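Local coordinates for acyl-CoA thioesterase II TesB2 (Mycobacterium marinum, PDB 3U0A), which probably hydrolyses fatty acyl-CoA thioesters to free fatty acid and coenzyme A, as a member of the double-hotdog thioesterase II family, at residues A[149-157]-A[172-180]; A[197-205]-A[237-245]. One frame throughout, in Å; residues are numbered along the deposited sequence.

Contact 1 of 2, residues A[149-157]-A[172-180]; sequences FEEWDVRIV and QQVWFRHRD. With SO4 (sulfate ion), chain C.
H178 meets two side chains of 149-157 at once. Its NE2 donates to E151 OE1 (2.8 Å) in a fairly straight bond, lying in the imidazole plane but coming from above the carboxylate plane; the two planes stand 90° apart. The same ring sets its edge against the six-membered ring of W152 in a T-shaped pair, centroids 5.0 Å apart, with CD2 over the indole face toward its rim. CG of H178 is anti to the backbone N (chi1 -165°), which swings the imidazole out toward the turn that carries E151. On the far side of the ring, ND1 donates to D180 O (2.6 Å), so both nitrogens are engaged and the ring's rotation is fixed. Behind this lies a regular antiparallel ladder, in which strand 152-156 is the outermost strand, within this chain, of the second hotdog unit's sheet: D153 with R177 and R155 with W175 are the hydrogen-bonded pairs, and V157 N adds a bond to Q173 O. W152, V154, I156, V174, F176 and H178 share one face, where V154 CG1 touches V174 CG1 at 3.5 Å, and helix 186-200 packs on W152 and F176 through M196. The opposite face carries W175 and a charged cluster, D153 with R155 and R177, which R179 joins from just past the strand. D153 OD2 takes R179 NE in a salt bridge (3.1 Å), the carboxylate and guanidinium planes turned 64° apart, while OD1 receives R155 NH2 at 3.0 Å nearly along its C-O axis. R155 NH1 reaches on to P129 O. Farther out, R177 NH2 donates to O3 of a sulfate ion, probably from the crystallisation liquor (3.2 Å).

Contact 2 of 2, residues A[197-205]-A[237-245]; sequences SDLTLLGSA and LLYDQSSPS
Y239 OH donates to S197 OG at 2.7 Å, a buried bond that ties the strand to the C-terminal part of helix 186-200. The serine oxygen sits at the edge of the phenol ring, in its plane, and S197 places it there with OG anti to the backbone N (chi1 167°). T200 OG1 also lies near the ring plane, 3.8 Å from Y239 CE2, but its hydrogen bond goes back to M196 O within the helix. Beyond the hydroxyl, L201 comes across the tyrosine at about a right angle, its CD2 3.7 Å from Y239 OH. The other methyl, CD1, rests on Q241 CG at 3.6 Å as leucine and glutamine pass alongside one another, running opposite ways. Q241 in turn lays its CG over one face of the Y239 ring, toward the rim. Its extended chain brings NE2 to 3.5 Å from L201 CA, while OE1 is held by Q172 NE2 of the adjoining strand. Farther along, at 202-205, the chain runs as a 3-10 segment, where S204 OG folds back onto L201 O, which also accepts from S204 N. That leaves S204 CB facing Q241. At the end of the contact S243 CB packs 3.6 Å from S204 O, and S243 OG bonds to L252 O and to H119 of the second subunit. A helix wrapped by a curved antiparallel sheet in this way is the hallmark of the hotdog fold.

How the contacts relate
Both segments of contact 1 precede those of contact 2 in the chain, and the centres of the two contacts lie 13 Å apart within the second hotdog unit. Strand 171-178 leads on to helix 186-200, whose C-terminal end enters contact 2, and it also lies beside strand 237-247, giving the sheet order 152-156, 171-178, 237-247. The two contacts therefore meet directly: V174 O probably accepts from Y239 N, Q173 NE2 probably bonds D240 OD1, and W175 packs on L238. Contact 1 builds the sheet's margin within this chain, while contact 2 seats the helix on it. At S245 strand 237-247 also pairs with a strand of the second subunit, carrying the sheet across the interface.

Contact 1 of 2, residues A[149-157]-A[172-180]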
ATOM      1  N   PHE A 149      -1.897 -25.411  -4.514  1.00 52.34           N
ATOM      2  CA  PHE A 149      -0.525 -25.279  -4.030  1.00 50.23           C
ATOM      3  C   PHE A 149       0.367 -26.445  -4.482  1.00 51.17           C
ATOM      4  O   PHE A 149       1.508 -26.563  -4.062  1.00 50.05           O
ATOM      5  CB  PHE A 149      -0.526 -25.174  -2.502  1.00 49.45           C
ATOM      6  CG  PHE A 149      -1.125 -23.898  -1.989  1.00 48.49           C
ATOM      7  CD1 PHE A 149      -0.429 -22.700  -2.100  1.00 46.56           C
ATOM      8  CD2 PHE A 149      -2.392 -23.885  -1.412  1.00 50.24           C
ATOM      9  CE1 PHE A 149      -0.973 -21.512  -1.645  1.00 46.16           C
ATOM     10  CE2 PHE A 149      -2.948 -22.691  -0.956  1.00 50.17           C
ATOM     11  CZ  PHE A 149      -2.232 -21.501  -1.073  1.00 47.79           C
ATOM     12  N   GLU A 150      -0.175 -27.300  -5.340  1.00 53.61           N
ATOM     13  CA  GLU A 150       0.541 -28.415  -5.985  1.00 55.25           C
ATOM     14  C   GLU A 150       1.953 -28.123  -6.565  1.00 53.86           C
ATOM     15  O   GLU A 150       2.854 -28.959  -6.417  1.00 54.66           O
ATOM     16  CB  GLU A 150      -0.352 -28.961  -7.114  1.00 58.07           C
ATOM     17  CG  GLU A 150       0.015 -30.334  -7.678  1.00 61.04           C
ATOM     18  CD  GLU A 150      -0.603 -30.554  -9.060  1.00 63.40           C
ATOM     19  OE1 GLU A 150      -1.603 -29.859  -9.403  1.00 63.33           O
ATOM     20  OE2 GLU A 150      -0.094 -31.422  -9.819  1.00 65.61           O
ATOM     21  N   GLU A 151       2.132 -26.981  -7.243  1.00 52.28           N
ATOM     22  CA  GLU A 151       3.457 -26.557  -7.803  1.00 51.29           C
ATOM     23  C   GLU A 151       4.440 -26.155  -6.722  1.00 49.46           C
ATOM     24  O   GLU A 151       5.632 -26.037  -6.985  1.00 49.22           O
ATOM     25  CB  GLU A 151       3.320 -25.324  -8.698  1.00 50.37           C
ATOM     26  CG  GLU A 151       2.667 -25.504 -10.056  1.00 52.12           C
ATOM     27  CD  GLU A 151       2.552 -24.162 -10.796  1.00 51.17           C
ATOM     28  OE1 GLU A 151       3.577 -23.689 -11.388  1.00 50.83           O
ATOM     29  OE2 GLU A 151       1.438 -23.556 -10.756  1.00 51.06           O
ATOM     30  N   TRP A 152       3.924 -25.929  -5.514  1.00 48.47           N
ATOM     31  CA  TRP A 152       4.644 -25.250  -4.456  1.00 46.66           C
ATOM     32  C   TRP A 152       4.838 -26.107  -3.240  1.00 46.95           C
ATOM     33  O   TRP A 152       4.070 -26.995  -2.941  1.00 48.35           O
ATOM     34  CB  TRP A 152       3.887 -24.001  -4.023  1.00 45.33           C
ATOM     35  CG  TRP A 152       3.595 -23.041  -5.135  1.00 45.22           C
ATOM     36  CD1 TRP A 152       2.493 -23.012  -5.966  1.00 46.24           C
ATOM     37  CD2 TRP A 152       4.424 -21.920  -5.561  1.00 44.40           C
ATOM     38  NE1 TRP A 152       2.595 -21.975  -6.849  1.00 45.94           N
ATOM     39  CE2 TRP A 152       3.731 -21.293  -6.656  1.00 44.93           C
ATOM     40  CE3 TRP A 152       5.634 -21.415  -5.159  1.00 43.69           C
ATOM     41  CZ2 TRP A 152       4.236 -20.193  -7.305  1.00 44.75           C
ATOM     42  CZ3 TRP A 152       6.144 -20.313  -5.813  1.00 43.68           C
ATOM     43  CH2 TRP A 152       5.458 -19.708  -6.866  1.00 44.21           C
ATOM     44  N   ASP A 153       5.905 -25.776  -2.544  1.00 45.86           N
ATOM     45  CA  ASP A 153       6.218 -26.242  -1.247  1.00 45.72           C
ATOM     46  C   ASP A 153       5.829 -25.156  -0.283  1.00 44.13           C
ATOM     47  O   ASP A 153       6.272 -24.025  -0.412  1.00 43.00           O
ATOM     48  CB  ASP A 153       7.723 -26.416  -1.162  1.00 45.79           C
ATOM     49  CG  ASP A 153       8.123 -27.826  -1.084  1.00 47.70           C
ATOM     50  OD1 ASP A 153       8.400 -28.253   0.060  1.00 47.79           O
ATOM     51  OD2 ASP A 153       8.141 -28.508  -2.138  1.00 49.36           O
ATOM     52  N   VAL A 154       5.040 -25.504   0.719  1.00 44.41           N
ATOM     53  CA  VAL A 154       4.530 -24.497   1.638  1.00 43.33           C
ATOM     54  C   VAL A 154       4.636 -24.995   3.060  1.00 43.51           C
ATOM     55  O   VAL A 154       4.174 -26.084   3.355  1.00 44.94           O
ATOM     56  CB  VAL A 154       3.079 -24.162   1.310  1.00 43.90           C
ATOM     57  CG1 VAL A 154       2.651 -22.935   2.086  1.00 43.04           C
ATOM     58  CG2 VAL A 154       2.917 -23.971  -0.204  1.00 44.21           C
ATOM     59  N   ARG A 155       5.264 -24.225   3.951  1.00 42.40           N
ATOM     60  CA  ARG A 155       5.521 -24.747   5.304  1.00 42.68           C
ATOM     61  C   ARG A 155       5.217 -23.658   6.285  1.00 41.93           C
ATOM     62  O   ARG A 155       5.820 -22.584   6.212  1.00 41.04           O
ATOM     63  CB  ARG A 155       6.962 -25.228   5.431  1.00 42.69           C
ATOM     64  CG  ARG A 155       7.309 -26.300   4.422  1.00 43.86           C
ATOM     65  CD  ARG A 155       8.607 -27.058   4.692  1.00 44.64           C
ATOM     66  NE  ARG A 155       8.885 -27.908   3.530  1.00 46.03           N
ATOM     67  CZ  ARG A 155       9.944 -28.699   3.358  1.00 47.38           C
ATOM     68  NH1 ARG A 155      10.884 -28.821   4.286  1.00 47.55           N
ATOM     69  NH2 ARG A 155      10.058 -29.396   2.224  1.00 48.91           N
ATOM     70  N   ILE A 156       4.266 -23.935   7.181  1.00 42.73           N
ATOM     71  CA  ILE A 156       3.666 -22.923   8.039  1.00 42.58           C
ATOM     72  C   ILE A 156       4.289 -23.028   9.402  1.00 42.56           C
ATOM     73  O   ILE A 156       4.197 -24.057  10.047  1.00 43.50           O
ATOM     74  CB  ILE A 156       2.125 -23.083   8.106  1.00 43.96           C
ATOM     75  CG1 ILE A 156       1.589 -23.273   6.664  1.00 44.30           C
ATOM     76  CG2 ILE A 156       1.463 -21.875   8.782  1.00 44.12           C
ATOM     77  CD1 ILE A 156       0.172 -22.784   6.391  1.00 45.45           C
ATOM     78  N   VAL A 157       4.949 -21.960   9.833  1.00 41.80           N
ATOM     79  CA  VAL A 157       5.597 -21.966  11.113  1.00 41.94           C
ATOM     80  C   VAL A 157       4.510 -22.181  12.161  1.00 43.05           C
ATOM     81  O   VAL A 157       3.487 -21.489  12.165  1.00 43.54           O
ATOM     82  CB  VAL A 157       6.423 -20.683  11.375  1.00 41.48           C
ATOM     83  CG1 VAL A 157       7.123 -20.776  12.713  1.00 41.88           C
ATOM     84  CG2 VAL A 157       7.481 -20.502  10.297  1.00 40.88           C
ATOM     85  N   GLN A 172       1.740 -14.482  11.397  1.00 41.97           N
ATOM     86  CA  GLN A 172       1.897 -15.774  10.788  1.00 42.25           C
ATOM     87  C   GLN A 172       3.145 -15.800   9.921  1.00 41.99           C
ATOM     88  O   GLN A 172       3.447 -14.829   9.252  1.00 41.43           O
ATOM     89  CB  GLN A 172       0.660 -16.116   9.993  1.00 42.16           C
ATOM     90  CG  GLN A 172       0.868 -17.269   9.051  1.00 42.37           C
ATOM     91  CD  GLN A 172      -0.431 -17.856   8.565  1.00 42.67           C
ATOM     92  OE1 GLN A 172      -0.870 -18.855   9.119  1.00 43.45           O
ATOM     93  NE2 GLN A 172      -1.069 -17.241   7.548  1.00 42.19           N
ATOM     94  N   GLN A 173       3.873 -16.914   9.968  1.00 42.50           N
ATOM     95  CA  GLN A 173       5.051 -17.109   9.135  1.00 42.38           C
ATOM     96  C   GLN A 173       4.919 -18.341   8.269  1.00 42.60           C
ATOM     97  O   GLN A 173       4.616 -19.427   8.773  1.00 43.29           O
ATOM     98  CB  GLN A 173       6.309 -17.154   9.998  1.00 42.88           C
ATOM     99  CG  GLN A 173       6.762 -15.753  10.366  1.00 42.59           C
ATOM    100  CD  GLN A 173       7.709 -15.712  11.538  1.00 43.29           C
ATOM    101  OE1 GLN A 173       7.971 -16.739  12.177  1.00 44.01           O
ATOM    102  NE2 GLN A 173       8.245 -14.528  11.826  1.00 43.20           N
ATOM    103  N   VAL A 174       5.140 -18.152   6.963  1.00 42.13           N
ATOM    104  CA  VAL A 174       5.084 -19.230   5.978  1.00 42.34           C
ATOM    105  C   VAL A 174       6.311 -19.251   5.072  1.00 42.19           C
ATOM    106  O   VAL A 174       6.703 -18.221   4.527  1.00 41.67           O
ATOM    107  CB  VAL A 174       3.838 -19.106   5.078  1.00 42.04           C
ATOM    108  CG1 VAL A 174       3.646 -20.393   4.300  1.00 42.51           C
ATOM    109  CG2 VAL A 174       2.603 -18.815   5.912  1.00 42.14           C
ATOM    110  N   TRP A 175       6.902 -20.426   4.895  1.00 42.75           N
ATOM    111  CA  TRP A 175       7.946 -20.605   3.890  1.00 42.69           C
ATOM    112  C   TRP A 175       7.352 -21.168   2.644  1.00 42.62           C
ATOM    113  O   TRP A 175       6.563 -22.086   2.685  1.00 43.06           O
ATOM    114  CB  TRP A 175       8.983 -21.588   4.357  1.00 43.44           C
ATOM    115  CG  TRP A 175       9.916 -21.120   5.416  1.00 43.70           C
ATOM    116  CD1 TRP A 175       9.808 -21.315   6.773  1.00 44.23           C
ATOM    117  CD2 TRP A 175      11.177 -20.413   5.229  1.00 43.64           C
ATOM    118  NE1 TRP A 175      10.871 -20.770   7.424  1.00 44.48           N
ATOM    119  CE2 TRP A 175      11.731 -20.214   6.554  1.00 44.17           C
ATOM    120  CE3 TRP A 175      11.875 -19.955   4.134  1.00 43.34           C
ATOM    121  CZ2 TRP A 175      12.934 -19.575   6.757  1.00 44.41           C
ATOM    122  CZ3 TRP A 175      13.073 -19.282   4.338  1.00 43.56           C
ATOM    123  CH2 TRP A 175      13.595 -19.100   5.624  1.00 44.10           C
ATOM    124  N   PHE A 176       7.763 -20.647   1.509  1.00 42.20           N
ATOM    125  CA  PHE A 176       7.254 -21.145   0.242  1.00 42.21           C
ATOM    126  C   PHE A 176       8.334 -21.181  -0.807  1.00 42.18           C
ATOM    127  O   PHE A 176       9.299 -20.422  -0.755  1.00 41.98           O
ATOM    128  CB  PHE A 176       6.002 -20.365  -0.256  1.00 41.75           C
ATOM    129  CG  PHE A 176       6.238 -18.889  -0.569  1.00 41.12           C
ATOM    130  CD1 PHE A 176       6.340 -18.424  -1.891  1.00 40.90           C
ATOM    131  CD2 PHE A 176       6.298 -17.926   0.458  1.00 40.86           C
ATOM    132  CE1 PHE A 176       6.514 -17.058  -2.171  1.00 40.47           C
ATOM    133  CE2 PHE A 176       6.500 -16.559   0.168  1.00 40.42           C
ATOM    134  CZ  PHE A 176       6.596 -16.133  -1.147  1.00 40.25           C
ATOM    135  N   ARG A 177       8.143 -22.063  -1.777  1.00 42.49           N
ATOM    136  CA  ARG A 177       9.116 -22.297  -2.808  1.00 42.60           C
ATOM    137  C   ARG A 177       8.407 -23.032  -3.947  1.00 42.86           C
ATOM    138  O   ARG A 177       7.664 -23.985  -3.702  1.00 43.35           O
ATOM    139  CB  ARG A 177      10.260 -23.140  -2.221  1.00 43.17           C
ATOM    140  CG  ARG A 177      11.196 -23.728  -3.253  1.00 43.51           C
ATOM    141  CD  ARG A 177      12.336 -24.537  -2.635  1.00 44.17           C
ATOM    142  NE  ARG A 177      11.977 -25.893  -2.259  1.00 44.89           N
ATOM    143  CZ  ARG A 177      12.848 -26.837  -1.891  1.00 45.67           C
ATOM    144  NH1 ARG A 177      14.162 -26.586  -1.843  1.00 45.82           N
ATOM    145  NH2 ARG A 177      12.408 -28.043  -1.554  1.00 46.42           N
ATOM    146  N   HIS A 178       8.653 -22.591  -5.180  1.00 42.66           N
ATOM    147  CA  HIS A 178       8.232 -23.312  -6.376  1.00 43.03           C
ATOM    148  C   HIS A 178       9.075 -24.569  -6.482  1.00 43.68           C
ATOM    149  O   HIS A 178      10.302 -24.494  -6.486  1.00 43.70           O
ATOM    150  CB  HIS A 178       8.390 -22.451  -7.637  1.00 42.73           C
ATOM    151  CG  HIS A 178       7.648 -23.002  -8.850  1.00 43.13           C
ATOM    152  ND1 HIS A 178       8.233 -23.810  -9.759  1.00 43.62           N
ATOM    153  CD2 HIS A 178       6.332 -22.855  -9.259  1.00 43.22           C
ATOM    154  CE1 HIS A 178       7.342 -24.150 -10.701  1.00 44.01           C
ATOM    155  NE2 HIS A 178       6.183 -23.579 -10.400  1.00 43.79           N
ATOM    156  N   ARG A 179       8.418 -25.726  -6.550  1.00 44.33           N
ATOM    157  CA  ARG A 179       9.088 -27.036  -6.566  1.00 45.11           C
ATOM    158  C   ARG A 179      10.098 -27.204  -7.694  1.00 45.25           C
ATOM    159  O   ARG A 179      11.196 -27.665  -7.485  1.00 45.57           O
ATOM    160  CB  ARG A 179       8.049 -28.154  -6.700  1.00 45.90           C
ATOM    161  CG  ARG A 179       7.771 -28.910  -5.423  1.00 46.47           C
ATOM    162  CD  ARG A 179       6.394 -29.575  -5.399  1.00 47.14           C
ATOM    163  NE  ARG A 179       6.045 -29.883  -3.999  1.00 47.50           N
ATOM    164  CZ  ARG A 179       4.837 -29.720  -3.419  1.00 47.63           C
ATOM    165  NH1 ARG A 179       3.787 -29.251  -4.109  1.00 47.45           N
ATOM    166  NH2 ARG A 179       4.670 -30.024  -2.125  1.00 48.04           N
ATOM    167  N   ASP A 180       9.687 -26.855  -8.900  1.00 45.11           N
ATOM    168  CA  ASP A 180      10.500 -27.096 -10.083  1.00 45.38           C
ATOM    169  C   ASP A 180      11.166 -25.799 -10.471  1.00 44.74           C
ATOM    170  O   ASP A 180      10.569 -24.736 -10.280  1.00 44.16           O
ATOM    171  CB  ASP A 180       9.647 -27.550 -11.283  1.00 45.82           C
ATOM    172  CG  ASP A 180       9.090 -28.972 -11.145  1.00 46.74           C
ATOM    173  OD1 ASP A 180       9.324 -29.695 -10.131  1.00 47.10           O
ATOM    174  OD2 ASP A 180       8.407 -29.349 -12.123  1.00 47.23           O
TER
HETATM  175  S   SO4 C 282      16.171 -29.740  -1.126  1.00 73.40           S
HETATM  176  O1  SO4 C 282      16.834 -28.402  -0.936  1.00 63.86           O
HETATM  177  O2  SO4 C 282      15.601 -30.288   0.154  1.00 63.22           O
HETATM  178  O3  SO4 C 282      15.068 -29.684  -2.140  1.00 69.09           O
HETATM  179  O4  SO4 C 282      17.223 -30.666  -1.633  1.00 78.76           O
HETATM  180  O   HOH W   1       3.129 -18.819  11.808  1.00 11.37           O

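Contact 2 of 2, residues A[197-205]-A[237-245]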
ATOM      1  N   SER A 197       1.360 -14.403  -2.679  1.00 39.97           N
ATOM      2  CA  SER A 197       0.879 -13.454  -1.658  1.00 39.74           C
ATOM      3  C   SER A 197      -0.639 -13.247  -1.797  1.00 39.95           C
ATOM      4  O   SER A 197      -1.384 -13.355  -0.839  1.00 40.05           O
ATOM      5  CB  SER A 197       1.610 -12.105  -1.719  1.00 39.43           C
ATOM      6  OG  SER A 197       0.959 -11.102  -0.942  1.00 39.30           O
ATOM      7  N   ASP A 198      -1.096 -13.008  -3.004  1.00 40.12           N
ATOM      8  CA  ASP A 198      -2.529 -12.939  -3.208  1.00 40.48           C
ATOM      9  C   ASP A 198      -3.303 -14.192  -2.733  1.00 40.98           C
ATOM     10  O   ASP A 198      -4.482 -14.073  -2.430  1.00 41.31           O
ATOM     11  CB  ASP A 198      -2.860 -12.594  -4.675  1.00 40.76           C
ATOM     12  CG  ASP A 198      -2.663 -11.108  -4.982  1.00 40.52           C
ATOM     13  OD1 ASP A 198      -2.593 -10.311  -4.019  1.00 40.20           O
ATOM     14  OD2 ASP A 198      -2.561 -10.747  -6.173  1.00 40.74           O
ATOM     15  N   LEU A 199      -2.644 -15.363  -2.673  1.00 41.13           N
ATOM     16  CA  LEU A 199      -3.284 -16.605  -2.180  1.00 41.75           C
ATOM     17  C   LEU A 199      -3.162 -16.769  -0.695  1.00 41.68           C
ATOM     18  O   LEU A 199      -3.972 -17.458  -0.114  1.00 42.26           O
ATOM     19  CB  LEU A 199      -2.703 -17.877  -2.804  1.00 42.14           C
ATOM     20  CG  LEU A 199      -2.781 -18.001  -4.317  1.00 42.41           C
ATOM     21  CD1 LEU A 199      -2.447 -19.412  -4.795  1.00 43.00           C
ATOM     22  CD2 LEU A 199      -4.140 -17.568  -4.854  1.00 42.85           C
ATOM     23  N   THR A 200      -2.153 -16.156  -0.073  1.00 41.10           N
ATOM     24  CA  THR A 200      -1.781 -16.520   1.316  1.00 41.16           C
ATOM     25  C   THR A 200      -1.807 -15.442   2.367  1.00 40.79           C
ATOM     26  O   THR A 200      -1.977 -15.772   3.503  1.00 41.04           O
ATOM     27  CB  THR A 200      -0.379 -17.129   1.377  1.00 41.09           C
ATOM     28  OG1 THR A 200       0.585 -16.128   1.023  1.00 40.52           O
ATOM     29  CG2 THR A 200      -0.298 -18.296   0.435  1.00 41.54           C
ATOM     30  N   LEU A 201      -1.616 -14.181   2.033  1.00 40.30           N
ATOM     31  CA  LEU A 201      -1.526 -13.155   3.092  1.00 40.02           C
ATOM     32  C   LEU A 201      -2.783 -12.948   3.912  1.00 40.27           C
ATOM     33  O   LEU A 201      -2.687 -12.894   5.098  1.00 40.34           O
ATOM     34  CB  LEU A 201      -1.074 -11.803   2.561  1.00 39.60           C
ATOM     35  CG  LEU A 201      -0.788 -10.705   3.583  1.00 39.40           C
ATOM     36  CD1 LEU A 201       0.294 -11.096   4.576  1.00 39.46           C
ATOM     37  CD2 LEU A 201      -0.362  -9.465   2.815  1.00 39.16           C
ATOM     38  N   LEU A 202      -3.943 -12.856   3.295  1.00 40.50           N
ATOM     39  CA  LEU A 202      -5.156 -12.489   4.019  1.00 40.78           C
ATOM     40  C   LEU A 202      -5.560 -13.531   5.072  1.00 41.34           C
ATOM     41  O   LEU A 202      -6.309 -13.216   6.020  1.00 41.58           O
ATOM     42  CB  LEU A 202      -6.323 -12.192   3.054  1.00 41.06           C
ATOM     43  CG  LEU A 202      -6.365 -10.747   2.512  1.00 40.69           C
ATOM     44  CD1 LEU A 202      -7.437 -10.564   1.420  1.00 41.11           C
ATOM     45  CD2 LEU A 202      -6.567  -9.751   3.650  1.00 40.52           C
ATOM     46  N   GLY A 203      -5.055 -14.758   4.904  1.00 41.64           N
ATOM     47  CA  GLY A 203      -5.157 -15.814   5.934  1.00 42.27           C
ATOM     48  C   GLY A 203      -4.652 -15.361   7.309  1.00 42.11           C
ATOM     49  O   GLY A 203      -5.167 -15.783   8.334  1.00 42.68           O
ATOM     50  N   SER A 204      -3.657 -14.481   7.336  1.00 41.46           N
ATOM     51  CA  SER A 204      -3.072 -14.016   8.607  1.00 41.41           C
ATOM     52  C   SER A 204      -4.079 -13.245   9.493  1.00 41.54           C
ATOM     53  O   SER A 204      -3.900 -13.175  10.727  1.00 41.79           O
ATOM     54  CB  SER A 204      -1.817 -13.159   8.369  1.00 40.82           C
ATOM     55  OG  SER A 204      -2.128 -11.911   7.762  1.00 40.36           O
ATOM     56  N   ALA A 205      -5.112 -12.677   8.860  1.00 41.45           N
ATOM     57  CA  ALA A 205      -6.201 -12.039   9.571  1.00 41.67           C
ATOM     58  C   ALA A 205      -7.001 -13.052  10.414  1.00 42.52           C
ATOM     59  O   ALA A 205      -7.569 -12.650  11.430  1.00 42.80           O
ATOM     60  CB  ALA A 205      -7.124 -11.289   8.612  1.00 41.53           C
ATOM     61  N   LEU A 237      11.646 -18.732   0.063  1.00 45.90           N
ATOM     62  CA  LEU A 237      11.248 -17.401   0.526  1.00 45.69           C
ATOM     63  C   LEU A 237      10.494 -17.539   1.860  1.00 45.55           C
ATOM     64  O   LEU A 237       9.618 -18.400   1.999  1.00 45.19           O
ATOM     65  CB  LEU A 237      10.335 -16.735  -0.500  1.00 45.06           C
ATOM     66  CG  LEU A 237      10.888 -16.579  -1.900  1.00 45.19           C
ATOM     67  CD1 LEU A 237       9.777 -16.232  -2.864  1.00 44.57           C
ATOM     68  CD2 LEU A 237      12.037 -15.559  -1.938  1.00 45.75           C
ATOM     69  N   LEU A 238      10.842 -16.705   2.834  1.00 45.89           N
ATOM     70  CA  LEU A 238      10.074 -16.614   4.064  1.00 45.80           C
ATOM     71  C   LEU A 238       9.138 -15.419   4.040  1.00 45.30           C
ATOM     72  O   LEU A 238       9.556 -14.272   3.840  1.00 45.39           O
ATOM     73  CB  LEU A 238      10.969 -16.485   5.267  1.00 46.56           C
ATOM     74  CG  LEU A 238      10.325 -16.119   6.621  1.00 46.65           C
ATOM     75  CD1 LEU A 238       9.558 -17.296   7.205  1.00 46.55           C
ATOM     76  CD2 LEU A 238      11.415 -15.685   7.571  1.00 47.51           C
ATOM     77  N   TYR A 239       7.864 -15.718   4.239  1.00 44.81           N
ATOM     78  CA  TYR A 239       6.872 -14.713   4.312  1.00 44.40           C
ATOM     79  C   TYR A 239       6.565 -14.420   5.756  1.00 44.68           C
ATOM     80  O   TYR A 239       5.914 -15.201   6.430  1.00 44.69           O
ATOM     81  CB  TYR A 239       5.597 -15.161   3.659  1.00 43.79           C
ATOM     82  CG  TYR A 239       4.828 -14.023   3.070  1.00 43.35           C
ATOM     83  CD1 TYR A 239       5.121 -12.680   3.371  1.00 43.47           C
ATOM     84  CD2 TYR A 239       3.782 -14.278   2.207  1.00 42.86           C
ATOM     85  CE1 TYR A 239       4.389 -11.636   2.783  1.00 43.07           C
ATOM     86  CE2 TYR A 239       3.046 -13.246   1.623  1.00 42.51           C
ATOM     87  CZ  TYR A 239       3.344 -11.940   1.881  1.00 42.60           C
ATOM     88  OH  TYR A 239       2.575 -10.998   1.216  1.00 42.26           O
ATOM     89  N   ASP A 240       7.008 -13.272   6.216  1.00 44.94           N
ATOM     90  CA  ASP A 240       6.709 -12.845   7.559  1.00 45.26           C
ATOM     91  C   ASP A 240       5.490 -11.903   7.532  1.00 44.78           C
ATOM     92  O   ASP A 240       5.575 -10.798   7.003  1.00 44.58           O
ATOM     93  CB  ASP A 240       7.945 -12.192   8.161  1.00 45.94           C
ATOM     94  CG  ASP A 240       7.761 -11.815   9.577  1.00 46.40           C
ATOM     95  OD1 ASP A 240       7.043 -12.509  10.304  1.00 46.47           O
ATOM     96  OD2 ASP A 240       8.340 -10.808   9.956  1.00 46.75           O
ATOM     97  N   GLN A 241       4.378 -12.386   8.093  1.00 44.65           N
ATOM     98  CA  GLN A 241       3.053 -11.764   7.937  1.00 44.20           C
ATOM     99  C   GLN A 241       2.472 -11.335   9.263  1.00 44.55           C
ATOM    100  O   GLN A 241       2.882 -11.818  10.326  1.00 45.12           O
ATOM    101  CB  GLN A 241       2.032 -12.719   7.307  1.00 43.76           C
ATOM    102  CG  GLN A 241       2.499 -13.474   6.095  1.00 43.49           C
ATOM    103  CD  GLN A 241       1.470 -14.494   5.611  1.00 43.13           C
ATOM    104  OE1 GLN A 241       0.801 -15.136   6.412  1.00 43.27           O
ATOM    105  NE2 GLN A 241       1.352 -14.651   4.297  1.00 42.74           N
ATOM    106  N   SER A 242       1.513 -10.417   9.176  1.00 44.27           N
ATOM    107  CA  SER A 242       0.752  -9.986  10.330  1.00 44.58           C
ATOM    108  C   SER A 242      -0.553  -9.322   9.916  1.00 44.17           C
ATOM    109  O   SER A 242      -0.691  -8.832   8.805  1.00 43.68           O
ATOM    110  CB  SER A 242       1.572  -9.035  11.212  1.00 45.11           C
ATOM    111  OG  SER A 242       1.176  -7.672  11.076  1.00 44.92           O
ATOM    112  N   SER A 243      -1.507  -9.313  10.831  1.00 44.44           N
ATOM    113  CA  SER A 243      -2.748  -8.609  10.653  1.00 44.22           C
ATOM    114  C   SER A 243      -2.844  -7.613  11.782  1.00 44.70           C
ATOM    115  O   SER A 243      -3.274  -7.952  12.864  1.00 45.22           O
ATOM    116  CB  SER A 243      -3.927  -9.569  10.688  1.00 44.18           C
ATOM    117  OG  SER A 243      -5.140  -8.880  10.427  1.00 44.02           O
ATOM    118  N   PRO A 244      -2.422  -6.364  11.531  1.00 44.58           N
ATOM    119  CA  PRO A 244      -2.386  -5.429  12.639  1.00 45.09           C
ATOM    120  C   PRO A 244      -3.771  -5.018  13.113  1.00 45.23           C
ATOM    121  O   PRO A 244      -3.900  -4.480  14.200  1.00 45.79           O
ATOM    122  CB  PRO A 244      -1.610  -4.248  12.076  1.00 44.85           C
ATOM    123  CG  PRO A 244      -1.776  -4.331  10.619  1.00 44.17           C
ATOM    124  CD  PRO A 244      -1.896  -5.773  10.286  1.00 44.05           C
ATOM    125  N   SER A 245      -4.810  -5.276  12.339  1.00 44.83           N
ATOM    126  CA  SER A 245      -6.135  -4.767  12.705  1.00 45.01           C
ATOM    127  C   SER A 245      -7.217  -5.448  11.915  1.00 44.68           C
ATOM    128  O   SER A 245      -7.006  -5.821  10.798  1.00 44.16           O
ATOM    129  CB  SER A 245      -6.186  -3.246  12.472  1.00 44.86           C
ATOM    130  OG  SER A 245      -7.334  -2.662  13.010  1.00 45.18           O
TER